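Local coordinates for protein putative mandelate racemase (Zymomonas mobilis, PDB 2OX4) that binds a magnesium ion and, as a member of the enolase superfamily, probably acts as a lyase, perhaps a dehydratase, at residues 63-66 / 72-75; 101-106 / 295-300; 226-231 / 238-243. All coordinates share one frame; numbering follows the deposited sequence. Where two conformers were deposited one is given.

From the N terminus, contact 1 comes first. It closes the short loop between helix 48-62 and helix 70-79, within the N-terminal domain of the enolase-type fold. Contact 2 opens next, on helix 89-110, and closes far along the chain at helix 296-309, so it ties the N-terminal domain to the barrel domain. Contact 3 is nested inside that long loop. It joins a helix and a strand of one beta-alpha-beta unit and carries a magnesium ligand. Contacts 1 and 2 touch: Trp74 NE1 probably donates a hydrogen bond to Gly295 O, and Ile73 packs on Phe102. Contact 3 stands apart, its centre about 33 Å from that of contact 2.

Contact 1: 63-66 / 72-75; sequences IGED and AIWE
In the N-terminal domain of this enolase-superfamily fold, the loop after helix 48-62 folds back over the start of helix 70-79, and Glu65 and Asp66 meet Ile73 there. The contact is small and made by van der Waals packing. The delta methyl of Ile73 does most of the touching. Ile73 CD1 lies 3.5 Å from the backbone oxygen Asp66 O and 4.0 Å from Glu65 CB. Lower on the same branch, Ile73 CG1 is 3.8 Å from Glu65 OE2. The two side chains run past each other in opposite directions. Glu65 is bent at its second torsion (chi2 -64°), which folds the carboxylate back alongside the isoleucine branch. Its other oxygen, OE1, forms a salt bridge with Lys76, one turn further along the helix. The acid end is thus held by the helix whose isoleucine its aliphatic part covers. Asp66 turns its carboxylate to the chain just ahead, where OD1 accepts a hydrogen bond from Phe68 N. Backbone bonds from Gly64 and Glu65 to Ile5 tie the loop to strand 5-13. Ile73 also touches helix 89-110, so the contact sits between that strand and this helix.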
loop_
_atom_site.group_PDB
_atom_site.type_symbol
_atom_site.label_atom_id
_atom_site.label_comp_id
_atom_site.label_asym_id
_atom_site.label_seq_id
_atom_site.Cartn_x
_atom_site.Cartn_y
_atom_site.Cartn_z
ATOM N N ILE C 63 -32.137 -22.987 25.752
ATOM C CA ILE C 63 -33.398 -23.617 26.175
ATOM C C ILE C 63 -34.560 -22.728 25.737
ATOM O O ILE C 63 -34.554 -21.529 25.995
ATOM C CB ILE C 63 -33.449 -23.845 27.707
ATOM C CG1 ILE C 63 -32.241 -24.677 28.183
ATOM C CG2 ILE C 63 -34.784 -24.493 28.120
ATOM C CD1 ILE C 63 -32.260 -26.153 27.803
ATOM N N GLY C 64 -35.539 -23.313 25.049
ATOM C CA GLY C 64 -36.692 -22.551 24.555
ATOM C C GLY C 64 -36.578 -22.125 23.099
ATOM O O GLY C 64 -37.573 -21.732 22.484
ATOM N N GLU C 65 -35.370 -22.200 22.538
ATOM C CA GLU C 65 -35.135 -21.768 21.154
ATOM C C GLU C 65 -35.632 -22.794 20.138
ATOM O O GLU C 65 -35.729 -23.992 20.434
ATOM C CB GLU C 65 -33.639 -21.531 20.893
ATOM C CG GLU C 65 -33.041 -20.290 21.573
ATOM C CD GLU C 65 -33.635 -18.981 21.064
ATOM O OE1 GLU C 65 -33.835 -18.059 21.882
ATOM O OE2 GLU C 65 -33.906 -18.869 19.852
ATOM N N ASP C 66 -35.914 -22.307 18.935
ATOM C CA ASP C 66 -36.234 -23.147 17.789
ATOM C C ASP C 66 -34.943 -23.475 17.038
ATOM O O ASP C 66 -34.322 -22.585 16.443
ATOM C CB ASP C 66 -37.179 -22.385 16.861
ATOM C CG ASP C 66 -37.693 -23.227 15.698
ATOM O OD1 ASP C 66 -37.154 -24.313 15.416
ATOM O OD2 ASP C 66 -38.674 -22.790 15.063
ATOM N N ALA C 72 -30.163 -16.883 13.424
ATOM C CA ALA C 72 -30.453 -16.005 14.563
ATOM C C ALA C 72 -29.735 -16.475 15.820
ATOM O O ALA C 72 -29.244 -15.659 16.600
ATOM C CB ALA C 72 -31.962 -15.925 14.823
ATOM N N ILE C 73 -29.695 -17.786 16.035
ATOM C CA ILE C 73 -29.032 -18.295 17.224
ATOM C C ILE C 73 -27.512 -18.040 17.137
ATOM O O ILE C 73 -26.905 -17.632 18.120
ATOM C CB ILE C 73 -29.337 -19.790 17.481
ATOM C CG1 ILE C 73 -30.831 -19.991 17.826
ATOM C CG2 ILE C 73 -28.446 -20.321 18.620
ATOM C CD1 ILE C 73 -31.300 -21.453 17.683
ATOM N N TRP C 74 -26.921 -18.267 15.967
ATOM C CA TRP C 74 -25.483 -18.047 15.777
ATOM C C TRP C 74 -25.188 -16.588 16.086
ATOM O O TRP C 74 -24.256 -16.289 16.816
ATOM C CB TRP C 74 -25.069 -18.362 14.331
ATOM C CG TRP C 74 -23.598 -18.735 14.157
ATOM C CD1 TRP C 74 -23.078 -20.002 13.985
ATOM C CD2 TRP C 74 -22.481 -17.836 14.105
ATOM N NE1 TRP C 74 -21.706 -19.941 13.836
ATOM C CE2 TRP C 74 -21.315 -18.621 13.899
ATOM C CE3 TRP C 74 -22.352 -16.440 14.200
ATOM C CZ2 TRP C 74 -20.032 -18.056 13.813
ATOM C CZ3 TRP C 74 -21.072 -15.872 14.105
ATOM C CH2 TRP C 74 -19.931 -16.680 13.918
ATOM N N GLU C 75 -26.007 -15.685 15.554
ATOM C CA GLU C 75 -25.797 -14.256 15.783
ATOM C C GLU C 75 -26.028 -13.870 17.247
ATOM O O GLU C 75 -25.331 -13.010 17.768
ATOM C CB GLU C 75 -26.667 -13.421 14.830
ATOM C CG GLU C 75 -26.472 -11.882 14.919
ATOM C CD GLU C 75 -25.231 -11.337 14.176
ATOM O OE1 GLU C 75 -24.396 -12.119 13.669
ATOM O OE2 GLU C 75 -25.090 -10.090 14.104
#

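Contact 2: 101-106 / 295-300; sequences AFWDIK and GGFTEF
Trp103 on helix 89-110 meets Phe297 and Thr298 on helix 296-309, at the interface between the N-terminal domain and the barrel domain of the enolase-type fold. The contact is buried, and the two segments are far apart in sequence.

Aromatic packing makes up much of it. Phe297 turns its edge toward the indole face in an offset edge-to-face pair. The centroids of the phenyl ring of Phe297 and the five-membered ring of Trp103 are 5.3 Å apart, with the planes at 71°. Phe297 CB adds a CH-pi contact, lying 3.8 Å from the centroid of the Trp103 five-membered ring and over its face. At the base of the indole, Trp103 CB lies 3.5 Å from Phe297 CD1. Leu118 and residues of helix 322-333, including Ala327 and His330, also pack on Phe297. Lys106 NZ lies 3.3 Å above the plane of the Trp103 ring, toward its rim, and is hydrogen-bonded to Thr70 OG1.

One hydrogen bond joins the two segments directly. Trp103 NE1 donates to Thr298 OG1, which is also hydrogen-bonded to Asp99. The threonine hydroxyl thus links the indole to a second residue of helix 89-110. OG1 lies anti to the carbonyl carbon of Thr298 (chi1 -64°), which points the hydroxyl at the indole edge. A leucine in place of Trp103 would probably leave Thr298 without its indole donor and open a gap beside Phe297.

The indole N-H meets the hydroxyl almost head-on: Trp103 NE1 to Thr298 OG1 is 3.0 Å, the angle at hydrogen is 171°, and OG1 lies in the ring plane.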
loop_
_atom_site.group_PDB
_atom_site.type_symbol
_atom_site.label_atom_id
_atom_site.label_comp_id
_atom_site.label_asym_id
_atom_site.label_seq_id
_atom_site.Cartn_x
_atom_site.Cartn_y
_atom_site.Cartn_z
ATOM N N ALA C 101 -25.415 -29.751 16.209
ATOM C CA ALA C 101 -26.599 -30.432 16.766
ATOM C C ALA C 101 -27.919 -29.880 16.188
ATOM O O ALA C 101 -28.867 -30.642 15.937
ATOM C CB ALA C 101 -26.598 -30.336 18.271
ATOM N N PHE C 102 -27.982 -28.568 15.964
ATOM C CA PHE C 102 -29.165 -27.981 15.329
ATOM C C PHE C 102 -29.400 -28.515 13.916
ATOM O O PHE C 102 -30.542 -28.854 13.560
ATOM C CB PHE C 102 -29.080 -26.451 15.285
ATOM C CG PHE C 102 -28.897 -25.803 16.628
ATOM C CD1 PHE C 102 -28.204 -24.601 16.725
ATOM C CD2 PHE C 102 -29.420 -26.378 17.788
ATOM C CE1 PHE C 102 -28.017 -23.983 17.954
ATOM C CE2 PHE C 102 -29.227 -25.770 19.037
ATOM C CZ PHE C 102 -28.533 -24.568 19.119
ATOM N N TRP C 103 -28.338 -28.590 13.114
ATOM C CA TRP C 103 -28.469 -29.126 11.764
ATOM C C TRP C 103 -28.848 -30.617 11.791
ATOM O O TRP C 103 -29.658 -31.053 10.977
ATOM C CB TRP C 103 -27.217 -28.881 10.924
ATOM C CG TRP C 103 -27.084 -27.437 10.447
ATOM C CD1 TRP C 103 -26.383 -26.431 11.051
ATOM C CD2 TRP C 103 -27.672 -26.866 9.272
ATOM N NE1 TRP C 103 -26.494 -25.265 10.316
ATOM C CE2 TRP C 103 -27.274 -25.509 9.217
ATOM C CE3 TRP C 103 -28.486 -27.374 8.250
ATOM C CZ2 TRP C 103 -27.673 -24.652 8.184
ATOM C CZ3 TRP C 103 -28.884 -26.521 7.225
ATOM C CH2 TRP C 103 -28.482 -25.174 7.202
ATOM N N ASP C 104 -28.284 -31.367 12.740
ATOM C CA ASP C 104 -28.703 -32.756 12.990
ATOM C C ASP C 104 -30.216 -32.816 13.226
ATOM O O ASP C 104 -30.920 -33.600 12.572
ATOM C CB ASP C 104 -27.921 -33.337 14.175
ATOM C CG ASP C 104 -27.986 -34.861 14.249
ATOM O OD1 ASP C 104 -28.259 -35.518 13.223
ATOM O OD2 ASP C 104 -27.727 -35.402 15.349
ATOM N N ILE C 105 -30.732 -31.961 14.119
ATOM C CA ILE C 105 -32.183 -31.897 14.375
ATOM C C ILE C 105 -32.993 -31.601 13.109
ATOM O O ILE C 105 -33.993 -32.278 12.834
ATOM C CB ILE C 105 -32.534 -30.895 15.515
ATOM C CG1 ILE C 105 -32.093 -31.467 16.868
ATOM C CG2 ILE C 105 -34.033 -30.534 15.499
ATOM C CD1 ILE C 105 -31.882 -30.420 17.960
ATOM N N LYS C 106 -32.561 -30.601 12.336
ATOM C CA LYS C 106 -33.254 -30.234 11.090
ATOM C C LYS C 106 -33.366 -31.431 10.149
ATOM O O LYS C 106 -34.437 -31.695 9.594
ATOM C CB LYS C 106 -32.511 -29.111 10.353
ATOM C CG LYS C 106 -32.567 -27.769 11.051
ATOM C CD LYS C 106 -32.165 -26.659 10.070
ATOM C CE LYS C 106 -31.222 -25.698 10.723
ATOM N NZ LYS C 106 -30.723 -24.655 9.774
ATOM N N GLY C 295 -17.135 -22.590 13.816
ATOM C CA GLY C 295 -18.485 -22.034 13.957
ATOM C C GLY C 295 -19.601 -22.953 13.463
ATOM O O GLY C 295 -20.719 -22.496 13.226
ATOM N N GLY C 296 -19.314 -24.250 13.304
ATOM C CA GLY C 296 -20.372 -25.208 12.938
ATOM C C GLY C 296 -20.593 -25.263 11.439
ATOM O O GLY C 296 -19.857 -24.619 10.670
ATOM N N PHE C 297 -21.602 -26.023 11.009
ATOM C CA PHE C 297 -21.997 -26.053 9.586
ATOM C C PHE C 297 -22.251 -24.649 9.019
ATOM O O PHE C 297 -21.868 -24.350 7.893
ATOM C CB PHE C 297 -23.286 -26.851 9.394
ATOM C CG PHE C 297 -23.123 -28.343 9.535
ATOM C CD1 PHE C 297 -23.780 -29.026 10.557
ATOM C CD2 PHE C 297 -22.375 -29.066 8.613
ATOM C CE1 PHE C 297 -23.675 -30.405 10.680
ATOM C CE2 PHE C 297 -22.254 -30.454 8.736
ATOM C CZ PHE C 297 -22.906 -31.116 9.769
ATOM N N THR C 298 -22.921 -23.817 9.811
ATOM C CA THR C 298 -23.348 -22.482 9.369
ATOM C C THR C 298 -22.133 -21.653 8.945
ATOM O O THR C 298 -22.101 -21.053 7.852
ATOM C CB THR C 298 -24.148 -21.782 10.491
ATOM O OG1 THR C 298 -25.349 -22.522 10.734
ATOM C CG2 THR C 298 -24.521 -20.340 10.104
ATOM N N GLU C 299 -21.114 -21.656 9.793
ATOM C CA GLU C 299 -19.934 -20.829 9.548
ATOM C C GLU C 299 -18.938 -21.495 8.606
ATOM O O GLU C 299 -18.306 -20.817 7.796
ATOM C CB GLU C 299 -19.266 -20.438 10.870
ATOM C CG GLU C 299 -18.247 -19.292 10.744
ATOM C CD GLU C 299 -18.883 -17.919 10.618
ATOM O OE1 GLU C 299 -20.121 -17.809 10.521
ATOM O OE2 GLU C 299 -18.125 -16.922 10.632
ATOM N N PHE C 300 -18.785 -22.815 8.708
ATOM C CA PHE C 300 -17.943 -23.569 7.756
ATOM C C PHE C 300 -18.326 -23.211 6.323
ATOM O O PHE C 300 -17.463 -22.940 5.488
ATOM C CB PHE C 300 -18.140 -25.070 7.940
ATOM C CG PHE C 300 -17.273 -25.927 7.048
ATOM C CD1 PHE C 300 -16.086 -26.476 7.541
ATOM C CD2 PHE C 300 -17.663 -26.240 5.741
ATOM C CE1 PHE C 300 -15.294 -27.303 6.744
ATOM C CE2 PHE C 300 -16.852 -27.046 4.923
ATOM C CZ PHE C 300 -15.677 -27.580 5.430
#

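Contact 3: 226-231 / 238-243. With MG (magnesium ion), chain O.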
loop_
_atom_site.group_PDB
_atom_site.type_symbol
_atom_site.label_atom_id
_atom_site.label_comp_id
_atom_site.label_asym_id
_atom_site.label_seq_id
_atom_site.Cartn_x
_atom_site.Cartn_y
_atom_site.Cartn_z
ATOM N N ILE C 226 10.626 -22.020 6.356
ATOM C CA ILE C 226 11.226 -21.712 5.061
ATOM C C ILE C 226 12.445 -22.605 4.846
ATOM O O ILE C 226 12.633 -23.161 3.769
ATOM C CB ILE C 226 11.636 -20.217 4.969
ATOM C CG1 ILE C 226 10.391 -19.308 4.891
ATOM C CG2 ILE C 226 12.581 -19.949 3.788
ATOM C CD1 ILE C 226 10.732 -17.824 5.119
ATOM N N GLN C 227 13.246 -22.751 5.894
ATOM C CA GLN C 227 14.477 -23.536 5.831
ATOM C C GLN C 227 14.175 -24.994 5.495
ATOM O O GLN C 227 14.847 -25.594 4.641
ATOM C CB GLN C 227 15.211 -23.438 7.166
ATOM C CG GLN C 227 16.594 -24.081 7.159
ATOM C CD GLN C 227 17.213 -24.094 8.530
ATOM O OE1 GLN C 227 16.710 -23.445 9.454
ATOM N NE2 GLN C 227 18.332 -24.803 8.671
ATOM N N PHE C 228 13.167 -25.551 6.154
ATOM C CA PHE C 228 12.756 -26.923 5.886
ATOM C C PHE C 228 12.097 -27.106 4.519
ATOM O O PHE C 228 12.361 -28.104 3.842
ATOM C CB PHE C 228 11.852 -27.471 6.994
ATOM C CG PHE C 228 11.651 -28.955 6.912
ATOM C CD1 PHE C 228 12.752 -29.805 6.803
ATOM C CD2 PHE C 228 10.372 -29.498 6.926
ATOM C CE1 PHE C 228 12.576 -31.185 6.718
ATOM C CE2 PHE C 228 10.180 -30.881 6.848
ATOM C CZ PHE C 228 11.289 -31.720 6.743
ATOM N N ALA C 229 11.256 -26.152 4.102
ATOM C CA ALA C 229 10.644 -26.215 2.756
ATOM C C ALA C 229 11.681 -26.342 1.636
ATOM O O ALA C 229 11.497 -27.126 0.699
ATOM C CB ALA C 229 9.749 -24.990 2.499
ATOM N N LYS C 230 12.761 -25.574 1.738
ATOM C CA LYS C 230 13.847 -25.648 0.767
ATOM C C LYS C 230 14.402 -27.064 0.650
ATOM O O LYS C 230 14.712 -27.534 -0.445
ATOM C CB LYS C 230 14.967 -24.675 1.140
ATOM C CG LYS C 230 14.577 -23.208 1.029
ATOM C CD LYS C 230 15.762 -22.301 1.312
ATOM C CE LYS C 230 15.309 -20.888 1.642
ATOM N NZ LYS C 230 14.568 -20.263 0.512
ATOM N N ALA C 231 14.525 -27.739 1.788
ATOM C CA ALA C 231 15.138 -29.061 1.837
ATOM C C ALA C 231 14.244 -30.178 1.301
ATOM O O ALA C 231 14.751 -31.217 0.865
ATOM C CB ALA C 231 15.581 -29.369 3.246
ATOM N N PHE C 238 2.535 -32.195 -1.403
ATOM C CA PHE C 238 1.197 -31.856 -1.869
ATOM C C PHE C 238 0.765 -30.516 -1.247
ATOM O O PHE C 238 0.382 -29.584 -1.951
ATOM C CB PHE C 238 0.226 -32.968 -1.445
ATOM C CG PHE C 238 -1.087 -32.940 -2.163
ATOM C CD1 PHE C 238 -1.144 -33.065 -3.552
ATOM C CD2 PHE C 238 -2.269 -32.801 -1.453
ATOM C CE1 PHE C 238 -2.359 -33.050 -4.217
ATOM C CE2 PHE C 238 -3.506 -32.774 -2.114
ATOM C CZ PHE C 238 -3.552 -32.900 -3.492
ATOM N N PHE C 239 0.842 -30.440 0.075
ATOM C CA PHE C 239 0.801 -29.165 0.780
ATOM C C PHE C 239 1.488 -29.261 2.132
ATOM O O PHE C 239 1.868 -30.351 2.561
ATOM C CB PHE C 239 -0.614 -28.529 0.827
ATOM C CG PHE C 239 -1.703 -29.377 1.459
ATOM C CD1 PHE C 239 -1.795 -29.512 2.848
ATOM C CD2 PHE C 239 -2.686 -29.971 0.673
ATOM C CE1 PHE C 239 -2.828 -30.255 3.438
ATOM C CE2 PHE C 239 -3.719 -30.725 1.260
ATOM C CZ PHE C 239 -3.780 -30.864 2.645
ATOM N N TYR C 240 1.644 -28.114 2.785
ATOM C CA TYR C 240 2.571 -27.936 3.900
ATOM C C TYR C 240 1.759 -27.203 4.954
ATOM O O TYR C 240 1.359 -26.043 4.743
ATOM C CB TYR C 240 3.729 -27.061 3.391
ATOM C CG TYR C 240 4.964 -26.906 4.272
ATOM C CD1 TYR C 240 5.337 -27.876 5.205
ATOM C CD2 TYR C 240 5.791 -25.782 4.114
ATOM C CE1 TYR C 240 6.504 -27.707 5.994
ATOM C CE2 TYR C 240 6.938 -25.605 4.883
ATOM C CZ TYR C 240 7.289 -26.568 5.817
ATOM O OH TYR C 240 8.428 -26.382 6.557
ATOM N N GLU C 241 1.481 -27.891 6.060
ATOM C CA GLU C 241 0.395 -27.524 6.984
ATOM C C GLU C 241 0.912 -26.944 8.307
ATOM O O GLU C 241 1.852 -27.487 8.912
ATOM C CB GLU C 241 -0.517 -28.738 7.263
ATOM C CG GLU C 241 -1.431 -28.545 8.474
ATOM C CD GLU C 241 -2.373 -29.712 8.740
ATOM O OE1 GLU C 241 -2.517 -30.581 7.857
ATOM O OE2 GLU C 241 -2.987 -29.742 9.838
ATOM N N GLU C 242 0.271 -25.856 8.754
ATOM C CA GLU C 242 0.529 -25.227 10.055
ATOM C C GLU C 242 2.012 -24.977 10.320
ATOM O O GLU C 242 2.606 -25.539 11.242
ATOM C CB GLU C 242 -0.121 -26.009 11.195
ATOM C CG GLU C 242 -1.635 -25.774 11.334
ATOM C CD GLU C 242 -2.055 -25.651 12.794
ATOM O OE1 GLU C 242 -1.955 -26.663 13.517
ATOM O OE2 GLU C 242 -2.481 -24.551 13.219
ATOM N N ILE C 243 2.607 -24.118 9.502
ATOM C CA ILE C 243 4.056 -23.960 9.521
ATOM C C ILE C 243 4.535 -22.937 10.561
ATOM O O ILE C 243 5.735 -22.791 10.794
ATOM C CB ILE C 243 4.578 -23.611 8.134
ATOM C CG1 ILE C 243 4.115 -22.200 7.721
ATOM C CG2 ILE C 243 4.096 -24.661 7.111
ATOM C CD1 ILE C 243 4.793 -21.684 6.456
HETATM MG MG MG O . -2.980 -30.360 11.833
HETATM O O HOH W 1 -1.482 -28.950 12.649
HETATM O O HOH W 2 -3.092 -31.210 14.036
HETATM O O HOH W 3 -4.297 -31.961 11.527
#
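A beta-alpha-beta unit of the barrel domain holds this contact: strand 211-215, helix 222-232 and strand 237-241. Tyr240 reaches outward from the strand to Phe228 and Ala229 on the helix. Its phenol oxygen, OH, lies 3.6 Å from Phe228 CB and near the plane of the Phe228 ring, at its edge. The methyl Ala229 CB sits 3.7 Å from Tyr240 CE2. The two aromatic side chains cross at a slant. Tyr240 CG is anti to its own backbone N (chi1 -170°), which carries the ring out to the helix. There its buried hydroxyl is hydrogen-bonded to Ala225 O, just before the segment. Ile243 CG2 covers one face of the tyrosine ring, 3.5 Å above the plane.

The next residue along the strand faces the metal. Glu241 is extended beyond CG, and its OE2 binds magnesium at 2.1 Å. Glu215, Glu267 and three waters complete six ligands. Glu241 OE1 forms a salt bridge with Lys166. One metal-bound water donates to Glu242 OE1, its oxygen 2.5 Å away. Acidic ligands at or just beyond the C-terminal ends of successive barrel strands, here Glu215, Glu241 and Glu267, are characteristic of the enolase-superfamily metal site.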